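Lipase (Penicillium expansum, PDB 3G7N) hydrolyses acylglycerol lipids such as triacylglycerols, releasing free fatty acids, as a secreted alkaline lipase of the alpha/beta-hydrolase superfamily. Local coordinates at residues H12-L17 with E127-S132; S18-T23 with K28-T33; V60-S65 with G135-I140. All coordinates share one frame; numbering follows the deposited sequence.

In the fold
The three contacts illustrate how an alpha/beta hydrolase clothes its central sheet on both faces. Contact 1 lays helix 8-23 on strand 125-131, and contact 2 continues along the same helix to the edge strand 28-29; their centres lie about 9 Å apart, and the salt bridge from Arg-13 NH2 to Asp-31 OD2 (2.8 Å) ties one to the other. Contact 3 packs helix 133-148 against strand 57-62, the neighbour of strand 125-131, with Val-129 O and Met-62 N 2.9 Å apart between the strands. The nucleophile Ser-132 stands where strand 125-131 turns into helix 133-148, and Tyr-22 OH of contact 2 lies 2.8 Å from ND1 of His-131 beside it.

Contact 1 (H12-L17 with E127-S132). With SO4 (sulfate ion), chain E.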
# COMPACT_ATOMS: atom_id res chain seq x y z
N HIS A 12 8.19 -9.14 3.64
CA HIS A 12 7.88 -9.69 4.94
C HIS A 12 7.82 -8.59 6.01
O HIS A 12 6.89 -8.53 6.80
CB HIS A 12 8.90 -10.79 5.31
CG HIS A 12 8.65 -11.45 6.62
ND1 HIS A 12 7.61 -12.33 6.84
CD2 HIS A 12 9.37 -11.44 7.77
CE1 HIS A 12 7.69 -12.83 8.06
NE2 HIS A 12 8.71 -12.25 8.67
N ARG A 13 8.80 -7.68 5.98
CA ARG A 13 8.77 -6.51 6.85
C ARG A 13 7.52 -5.66 6.59
O ARG A 13 6.88 -5.22 7.53
CB ARG A 13 10.04 -5.68 6.72
CG ARG A 13 9.97 -4.36 7.49
CD ARG A 13 11.29 -3.58 7.42
NE ARG A 13 11.19 -2.24 7.99
CZ ARG A 13 10.81 -1.16 7.32
NH1 ARG A 13 10.46 -1.24 6.04
NH2 ARG A 13 10.77 0.01 7.94
N ALA A 14 7.22 -5.43 5.33
CA ALA A 14 6.04 -4.64 4.98
C ALA A 14 4.78 -5.28 5.57
O ALA A 14 3.88 -4.58 6.03
CB ALA A 14 5.93 -4.52 3.48
N ALA A 15 4.70 -6.61 5.53
CA ALA A 15 3.55 -7.31 6.07
C ALA A 15 3.47 -7.21 7.57
O ALA A 15 2.39 -7.06 8.13
CB ALA A 15 3.56 -8.76 5.61
N LYS A 16 4.63 -7.25 8.24
CA LYS A 16 4.65 -7.02 9.69
C LYS A 16 4.17 -5.62 10.08
O LYS A 16 3.39 -5.47 11.00
CB LYS A 16 6.04 -7.31 10.29
CG LYS A 16 6.41 -8.79 10.24
CD LYS A 16 7.93 -9.03 10.40
CE LYS A 16 8.43 -8.68 11.77
NZ LYS A 16 9.88 -9.04 11.87
N LEU A 17 4.64 -4.61 9.36
CA LEU A 17 4.20 -3.24 9.61
C LEU A 17 2.70 -3.09 9.36
O LEU A 17 2.00 -2.42 10.11
CB LEU A 17 4.97 -2.26 8.73
CG LEU A 17 6.47 -2.14 9.02
CD1 LEU A 17 7.12 -1.23 8.01
CD2 LEU A 17 6.74 -1.64 10.43
N GLU A 127 8.91 5.83 2.72
CA GLU A 127 8.22 4.58 2.41
C GLU A 127 6.76 4.66 2.81
O GLU A 127 6.39 5.38 3.74
CB GLU A 127 8.90 3.40 3.08
CG GLU A 127 8.85 3.38 4.57
CD GLU A 127 9.53 2.15 5.16
OE1 GLU A 127 9.45 1.06 4.54
OE2 GLU A 127 10.05 2.24 6.29
N ALA A 128 5.93 3.92 2.08
CA ALA A 128 4.50 3.81 2.39
C ALA A 128 4.13 2.35 2.29
O ALA A 128 4.65 1.63 1.44
CB ALA A 128 3.69 4.62 1.40
N VAL A 129 3.23 1.90 3.16
CA VAL A 129 2.88 0.48 3.21
C VAL A 129 1.50 0.30 3.80
O VAL A 129 1.07 1.08 4.66
CB VAL A 129 3.93 -0.29 4.06
CG1 VAL A 129 4.05 0.29 5.45
CG2 VAL A 129 3.64 -1.75 4.13
N GLY A 130 0.85 -0.78 3.39
CA GLY A 130 -0.41 -1.17 4.01
C GLY A 130 -0.99 -2.37 3.31
O GLY A 130 -0.59 -2.72 2.22
N HIS A 131 -1.98 -2.97 3.96
CA HIS A 131 -2.61 -4.21 3.49
C HIS A 131 -4.11 -4.00 3.19
O HIS A 131 -4.81 -3.30 3.91
CB HIS A 131 -2.43 -5.28 4.56
CG HIS A 131 -3.24 -6.53 4.31
ND1 HIS A 131 -4.48 -6.72 4.89
CD2 HIS A 131 -2.93 -7.68 3.68
CE1 HIS A 131 -4.92 -7.92 4.56
NE2 HIS A 131 -4.01 -8.52 3.84
N SER A 132 -4.58 -4.65 2.12
CA SER A 132 -6.00 -4.66 1.74
C SER A 132 -6.44 -3.23 1.37
O SER A 132 -5.82 -2.63 0.49
CB SER A 132 -6.84 -5.34 2.82
OG SER A 132 -8.17 -5.51 2.35
S SO4 E . 10.08 -10.22 15.10
O1 SO4 E . 8.70 -10.38 15.55
O2 SO4 E . 10.34 -8.93 14.44
O3 SO4 E . 11.00 -10.38 16.23
O4 SO4 E . 10.39 -11.30 14.16
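Arg-13 and Glu-127 meet edge to edge, their guanidinium and carboxylate planes only 12° apart, while Leu-17 CD1 sits over the centre of one guanidinium face, 3.7 Å above its plane. The grip is end-on and twofold: Arg-13 NH1 reaches Glu-127 OE1 and Arg-13 NH2 reaches Glu-127 OE2, each at 2.9 Å. Both bonds are nearly straight and enter the syn lone pairs of the carboxylate. Arg-13 gets there by stretching out from the helix, with CG opposite the backbone N (chi1 173°) and the chain extended as far as NE, which carries its head out to the Glu-127 carboxylate. Each partner is shared, since NH2 also bridges to Asp-31 and OE2 also accepts from Thr-57 OG1.

Farther along the strand the contact turns apolar. Val-129 sets CG2 against CB of Ala-14 at 3.7 Å, and CG1 lies 4.3 Å from CB of Leu-17, where helix 12-17 and strand 127-131 cross at -68°. On another side of the helix, Lys-16 NZ donates to O2 of a sulfate, probably from the crystallisation liquor and also held by Ser-258 OG.

A leucine in place of Arg-13 would probably leave the buried Glu-127 carboxylate, and Asp-31 beside it, without their shared cationic mate. The one guanidinium probably offsets the negative charge of both acids, which would otherwise repel each other, and so links the helix, strand 125-131 and the turn that carries Asp-31.

Contact 2 (S18-T23 with K28-T33)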
# COMPACT_ATOMS: atom_id res chain seq x y z
N SER A 18 2.24 -3.71 8.27
CA SER A 18 0.81 -3.66 7.96
C SER A 18 -0.02 -4.32 9.06
O SER A 18 -1.07 -3.82 9.43
CB SER A 18 0.55 -4.35 6.64
OG SER A 18 1.15 -3.68 5.54
N SER A 19 0.47 -5.45 9.59
CA SER A 19 -0.19 -6.13 10.72
C SER A 19 -0.23 -5.25 11.97
O SER A 19 -1.26 -5.11 12.64
CB SER A 19 0.53 -7.45 11.01
OG SER A 19 -0.10 -8.19 12.06
N ALA A 20 0.89 -4.55 12.22
CA ALA A 20 0.97 -3.62 13.35
C ALA A 20 -0.10 -2.54 13.27
O ALA A 20 -0.58 -2.05 14.29
CB ALA A 20 2.37 -2.99 13.44
N ALA A 21 -0.39 -2.07 12.05
CA ALA A 21 -1.41 -1.06 11.88
C ALA A 21 -2.79 -1.58 12.31
O ALA A 21 -3.57 -0.85 12.90
CB ALA A 21 -1.45 -0.59 10.46
N TYR A 22 -3.06 -2.85 12.02
CA TYR A 22 -4.31 -3.47 12.50
C TYR A 22 -4.30 -3.64 14.02
O TYR A 22 -5.30 -3.38 14.69
CB TYR A 22 -4.53 -4.84 11.85
CG TYR A 22 -4.92 -4.80 10.40
CD1 TYR A 22 -6.22 -4.42 10.02
CD2 TYR A 22 -4.05 -5.24 9.41
CE1 TYR A 22 -6.61 -4.45 8.68
CE2 TYR A 22 -4.45 -5.31 8.08
CZ TYR A 22 -5.73 -4.94 7.74
OH TYR A 22 -6.11 -5.03 6.43
N THR A 23 -3.15 -4.01 14.59
CA THR A 23 -3.03 -4.21 16.03
C THR A 23 -3.15 -2.91 16.80
O THR A 23 -3.73 -2.87 17.88
CB THR A 23 -1.67 -4.86 16.33
OG1 THR A 23 -1.63 -6.16 15.74
CG2 THR A 23 -1.41 -4.96 17.83
N LYS A 28 5.67 2.21 18.81
CA LYS A 28 6.51 1.72 17.73
C LYS A 28 5.83 0.55 17.04
O LYS A 28 5.04 -0.17 17.65
CB LYS A 28 7.90 1.31 18.22
CG LYS A 28 7.89 0.51 19.51
CD LYS A 28 7.69 -0.98 19.25
CE LYS A 28 8.92 -1.65 18.63
NZ LYS A 28 10.16 -1.47 19.44
N ALA A 29 6.16 0.38 15.77
CA ALA A 29 5.78 -0.81 15.04
C ALA A 29 7.08 -1.35 14.49
O ALA A 29 7.65 -0.78 13.56
CB ALA A 29 4.82 -0.45 13.91
N PHE A 30 7.58 -2.41 15.12
CA PHE A 30 8.86 -2.94 14.75
C PHE A 30 9.92 -1.85 14.74
O PHE A 30 10.06 -1.15 15.75
CB PHE A 30 8.75 -3.76 13.47
CG PHE A 30 7.81 -4.93 13.60
CD1 PHE A 30 8.25 -6.10 14.22
CD2 PHE A 30 6.45 -4.78 13.38
CE1 PHE A 30 7.35 -7.09 14.57
CE2 PHE A 30 5.57 -5.83 13.64
CZ PHE A 30 6.02 -6.97 14.27
N ASP A 31 10.62 -1.64 13.63
CA ASP A 31 11.71 -0.65 13.62
C ASP A 31 11.21 0.81 13.46
O ASP A 31 12.01 1.75 13.50
CB ASP A 31 12.70 -0.98 12.53
CG ASP A 31 12.06 -1.04 11.16
OD1 ASP A 31 11.36 -2.04 10.89
OD2 ASP A 31 12.20 -0.08 10.36
N VAL A 32 9.91 0.99 13.24
CA VAL A 32 9.35 2.33 13.03
C VAL A 32 8.86 2.94 14.34
O VAL A 32 7.97 2.40 15.02
CB VAL A 32 8.20 2.29 11.99
CG1 VAL A 32 7.51 3.67 11.91
CG2 VAL A 32 8.74 1.84 10.64
N THR A 33 9.45 4.07 14.72
CA THR A 33 8.96 4.86 15.84
C THR A 33 7.78 5.72 15.36
O THR A 33 7.91 6.47 14.40
CB THR A 33 10.05 5.78 16.38
OG1 THR A 33 11.16 4.99 16.82
CG2 THR A 33 9.53 6.61 17.55
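Ala-20 and Ala-29 touch methyl to methyl, CB to CB at 3.6 Å, each pointing from its own backbone toward the other segment. With such small side chains the backbones come close, the two CA atoms being 5.8 Å apart. The same Ala-20 CB also meets the ring of Phe-30, obliquely, with CE2 as the nearest ring atom at 4.3 Å. Phe-30 sets out from the backbone in another direction, and with CG placed beside the backbone N (chi1 -61°) its ring swings back to the helix, where it also touches Lys-16.

Behind these contacts stands a type II' beta turn from Ala-29 to Val-32, closed by a reciprocal pair of backbone bonds: Val-32 N donates to Ala-29 O at 2.9 Å, and Ala-29 N to Val-32 O at 2.8 Å. Phe-30 takes the first corner of this turn with a positive phi of 52°. Asp-31, at the second corner, also bonds through its carboxylate to Ser-52 OG, while the backbone of Phe-30 bonds with that of Cys-254, a residue disulfide-linked to Cys-25 just beyond the helix. The result is a tight beta hairpin of strands 28-29 and 32-40, folded back at the margin of the mixed sheet and packed against the end of helix 8-23.

Contact 3 (V60-S65 with G135-I140); sequences VIMRGS and GALTSI
Segment 60-65 passes helix 135-140 with Met-62 and Thr-138 nearest in the backbone, their CA atoms 6.9 Å apart, and no direct hydrogen bond joins the two segments. Met-62 and Leu-137 carry the apolar part, their side chains crossing at about a right angle. The methionine is bent at both chi2 and chi3, which folds its methyl back so that CE lies 4.2 Å from Leu-137 CD1, while its CG approaches CB of the same leucine. Leu-137 CD1 also rests 4.1 Å from Arg-63 O.

Helix 133-148 starts within the GxSxG motif, the nucleophile elbow of alpha/beta hydrolases, directly after Ser-132, and here it lies against strand 57-62, neighbour of the strand leading into that turn. Helix 97-120 packs on the same side, its Ile-110 touching Met-62.

Thr-138 supplies the polar link. Its OG1 bonds to Gly-134 O of the elbow and accepts from a water at 2.9 Å, which also donates to Val-60 O at 3.1 Å, bridging helix to strand. The side chain of Arg-63 leaves the backbone away from the helix; its NE donates to Gly-64 O at 2.9 Å, almost in line with the carbonyl bond, and its NH2 forms a salt bridge with Asp-44.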
# COMPACT_ATOMS: atom_id res chain seq x y z
N VAL A 60 4.88 5.93 6.16
CA VAL A 60 3.43 6.09 6.25
C VAL A 60 2.78 4.71 6.16
O VAL A 60 2.91 4.03 5.13
CB VAL A 60 2.90 6.97 5.09
CG1 VAL A 60 1.39 7.10 5.17
CG2 VAL A 60 3.58 8.36 5.09
N ILE A 61 2.14 4.28 7.24
CA ILE A 61 1.63 2.91 7.34
C ILE A 61 0.11 3.01 7.49
O ILE A 61 -0.38 3.60 8.45
CB ILE A 61 2.20 2.18 8.55
CG1 ILE A 61 3.73 2.22 8.57
CG2 ILE A 61 1.73 0.73 8.56
CD1 ILE A 61 4.34 1.75 9.89
N MET A 62 -0.61 2.51 6.49
CA MET A 62 -2.06 2.63 6.48
C MET A 62 -2.73 1.32 6.87
O MET A 62 -2.34 0.25 6.41
CB MET A 62 -2.55 3.02 5.09
CG MET A 62 -2.01 4.41 4.63
SD MET A 62 -2.23 5.76 5.83
CE MET A 62 -4.02 5.89 5.86
N ARG A 63 -3.77 1.43 7.69
CA ARG A 63 -4.55 0.26 8.08
C ARG A 63 -5.57 -0.07 7.00
O ARG A 63 -6.22 0.84 6.48
CB ARG A 63 -5.23 0.48 9.42
CG ARG A 63 -5.77 -0.81 10.03
CD ARG A 63 -6.67 -0.51 11.20
NE ARG A 63 -7.94 0.02 10.74
CZ ARG A 63 -8.81 0.65 11.52
NH1 ARG A 63 -8.72 0.53 12.84
NH2 ARG A 63 -9.88 1.20 10.98
N GLY A 64 -5.86 -1.36 6.83
CA GLY A 64 -7.07 -1.79 6.13
C GLY A 64 -8.35 -1.60 6.95
O GLY A 64 -8.36 -0.93 7.99
N SER A 65 -9.48 -2.06 6.40
CA SER A 65 -10.77 -1.96 7.10
C SER A 65 -10.75 -2.85 8.34
O SER A 65 -10.11 -3.88 8.34
CB SER A 65 -11.91 -2.38 6.18
OG SER A 65 -11.68 -1.99 4.84
N GLY A 135 -3.57 -1.20 1.48
CA GLY A 135 -2.78 -1.29 0.25
C GLY A 135 -3.31 -0.43 -0.88
O GLY A 135 -2.55 0.27 -1.55
N ALA A 136 -4.63 -0.38 -1.00
CA ALA A 136 -5.24 0.53 -1.98
C ALA A 136 -4.90 1.97 -1.60
O ALA A 136 -4.57 2.80 -2.47
CB ALA A 136 -6.76 0.31 -2.05
N LEU A 137 -4.98 2.30 -0.31
CA LEU A 137 -4.58 3.62 0.15
C LEU A 137 -3.11 3.91 -0.16
O LEU A 137 -2.77 5.02 -0.55
CB LEU A 137 -4.88 3.82 1.64
CG LEU A 137 -6.37 3.87 2.00
CD1 LEU A 137 -6.60 3.62 3.50
CD2 LEU A 137 -6.98 5.19 1.55
N THR A 138 -2.25 2.91 0.02
CA THR A 138 -0.83 3.06 -0.25
C THR A 138 -0.59 3.34 -1.74
O THR A 138 0.35 4.08 -2.09
CB THR A 138 -0.09 1.78 0.18
OG1 THR A 138 -0.14 1.68 1.60
CG2 THR A 138 1.37 1.77 -0.24
N SER A 139 -1.45 2.83 -2.62
CA SER A 139 -1.29 3.10 -4.05
C SER A 139 -1.55 4.56 -4.40
O SER A 139 -0.97 5.06 -5.38
CB SER A 139 -2.11 2.13 -4.90
OG SER A 139 -3.48 2.45 -4.94
N ILE A 140 -2.37 5.25 -3.62
CA ILE A 140 -2.50 6.69 -3.77
C ILE A 140 -1.45 7.43 -2.96
O ILE A 140 -0.89 8.43 -3.45
CB ILE A 140 -3.95 7.19 -3.50
CG1 ILE A 140 -4.03 8.71 -3.72
CG2 ILE A 140 -4.49 6.74 -2.16
CD1 ILE A 140 -3.74 9.16 -5.16
O HOH W 1 0.64 4.09 3.03